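Local coordinates for protein ORF10 (Moritella marina, PDB 6RIW) that probably condenses acyl chains through its ketosynthase and chain length factor domains, the part of a polyunsaturated fatty acid synthase present here, at residues His331-Pro336 against Ser361-Leu366. Sequence-based numbering, arbitrary orientation.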
loop_
_atom_site.group_PDB
_atom_site.type_symbol
_atom_site.label_atom_id
_atom_site.label_comp_id
_atom_site.label_asym_id
_atom_site.label_seq_id
_atom_site.Cartn_x
_atom_site.Cartn_y
_atom_site.Cartn_z
ATOM N N HIS A 331 3.365 -14.734 15.538
ATOM C CA HIS A 331 3.722 -13.390 15.103
ATOM C C HIS A 331 4.925 -12.853 15.880
ATOM O O HIS A 331 5.742 -12.110 15.315
ATOM C CB HIS A 331 2.507 -12.482 15.263
ATOM C CG HIS A 331 2.813 -11.030 15.082
ATOM N ND1 HIS A 331 3.119 -10.489 13.852
ATOM C CD2 HIS A 331 2.869 -10.011 15.972
ATOM C CE1 HIS A 331 3.350 -9.194 13.992
ATOM N NE2 HIS A 331 3.206 -8.879 15.267
ATOM N N ALA A 332 5.061 -13.257 17.157
ATOM C CA ALA A 332 6.104 -12.857 18.111
ATOM C C ALA A 332 7.288 -12.085 17.539
ATOM O O ALA A 332 8.219 -12.682 16.990
ATOM C CB ALA A 332 6.654 -14.095 18.820
ATOM N N THR A 333 7.292 -10.766 17.712
ATOM C CA THR A 333 8.336 -9.920 17.156
ATOM C C THR A 333 9.474 -9.655 18.123
ATOM O O THR A 333 10.494 -9.108 17.701
ATOM C CB THR A 333 7.776 -8.562 16.762
ATOM O OG1 THR A 333 7.341 -7.901 17.958
ATOM C CG2 THR A 333 6.620 -8.705 15.785
ATOM N N GLY A 334 9.309 -9.976 19.405
ATOM C CA GLY A 334 10.250 -9.566 20.429
ATOM C C GLY A 334 9.799 -8.376 21.246
ATOM O O GLY A 334 10.410 -8.090 22.287
ATOM N N THR A 335 8.747 -7.675 20.810
ATOM C CA THR A 335 8.177 -6.600 21.622
ATOM C C THR A 335 7.442 -7.197 22.817
ATOM O O THR A 335 6.591 -8.076 22.636
ATOM C CB THR A 335 7.229 -5.731 20.794
ATOM O OG1 THR A 335 7.919 -5.235 19.635
ATOM C CG2 THR A 335 6.733 -4.548 21.613
ATOM N N PRO A 336 7.735 -6.747 24.048
ATOM C CA PRO A 336 7.124 -7.393 25.230
ATOM C C PRO A 336 5.607 -7.358 25.221
ATOM O O PRO A 336 4.965 -8.399 25.413
ATOM C CB PRO A 336 7.707 -6.587 26.407
ATOM C CG PRO A 336 8.969 -5.993 25.884
ATOM C CD PRO A 336 8.700 -5.696 24.423
ATOM N N SER A 361 9.117 -18.773 16.239
ATOM C CA SER A 361 9.153 -17.506 15.501
ATOM C C SER A 361 10.437 -17.360 14.696
ATOM O O SER A 361 11.525 -17.236 15.269
ATOM C CB SER A 361 9.018 -16.313 16.437
ATOM O OG SER A 361 8.942 -15.125 15.661
ATOM N N VAL A 362 10.297 -17.321 13.370
ATOM C CA VAL A 362 11.413 -17.050 12.472
ATOM C C VAL A 362 11.846 -15.588 12.507
ATOM O O VAL A 362 12.874 -15.231 11.916
ATOM C CB VAL A 362 11.009 -17.477 11.042
ATOM C CG1 VAL A 362 10.036 -16.459 10.437
ATOM C CG2 VAL A 362 12.231 -17.659 10.140
ATOM N N LYS A 363 11.096 -14.715 13.185
ATOM C CA LYS A 363 11.606 -13.366 13.387
ATOM C C LYS A 363 12.891 -13.370 14.209
ATOM O O LYS A 363 13.695 -12.428 14.108
ATOM C CB LYS A 363 10.526 -12.495 14.042
ATOM C CG LYS A 363 9.279 -12.339 13.141
ATOM C CD LYS A 363 8.372 -11.243 13.632
ATOM C CE LYS A 363 7.205 -10.972 12.666
ATOM N NZ LYS A 363 6.310 -12.138 12.534
ATOM N N SER A 364 13.111 -14.423 15.000
ATOM C CA SER A 364 14.354 -14.523 15.763
ATOM C C SER A 364 15.562 -14.580 14.836
ATOM O O SER A 364 16.594 -13.952 15.119
ATOM C CB SER A 364 14.315 -15.752 16.688
ATOM O OG SER A 364 14.255 -16.986 15.970
ATOM N N ASN A 365 15.450 -15.309 13.709
ATOM C CA ASN A 365 16.576 -15.445 12.785
ATOM C C ASN A 365 16.736 -14.229 11.890
ATOM O O ASN A 365 17.868 -13.867 11.543
ATOM C CB ASN A 365 16.423 -16.661 11.866
ATOM C CG ASN A 365 16.111 -17.937 12.600
ATOM O OD1 ASN A 365 14.983 -18.146 13.044
ATOM N ND2 ASN A 365 17.089 -18.836 12.667
ATOM N N LEU A 366 15.613 -13.627 11.454
ATOM C CA LEU A 366 15.625 -12.702 10.325
ATOM C C LEU A 366 15.323 -11.260 10.678
ATOM O O LEU A 366 15.588 -10.377 9.852
ATOM C CB LEU A 366 14.590 -13.122 9.268
ATOM C CG LEU A 366 14.667 -14.519 8.701
ATOM C CD1 LEU A 366 13.571 -14.713 7.669
ATOM C CD2 LEU A 366 16.026 -14.708 8.098
HETATM O O HOH W 1 4.008 -10.700 11.372
#
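The HATGT loop (H331-T335), a variant of the HGTGT motif of ketosynthases, meets S361-L366, where the KSNxGH motif begins. K363 reaches H331 with its amino end: NZ donates to the carbonyl O of H331 at 2.8 Å, tilted 23° from the carbonyl plane. The lysine chain is extended as far as CE and bends at its last torsion (chi4 64°), which turns NZ toward that oxygen. A water accepts from NZ at 3.0 Å and sits 2.6 Å from H331 ND1, at the ring edge and in its plane. In ketosynthases of this family the histidine of HGTGT and the lysine of KSNxGH belong to the active site. The H331 ring touches C196 and K363 touches H368, consistent with that placement. T333 lies alongside the lysine, its CG2 3.8 Å from K363 CD. S361 OG donates to A332 O at 2.9 Å, in the carbonyl plane and on a lone pair. The same OG weakly caps K363 N at 3.3 Å. A methionine in place of K363 would probably leave H331 O and the water without their amino donor. The backbone N atoms of H331 and A332 are held by the carboxylate of E342.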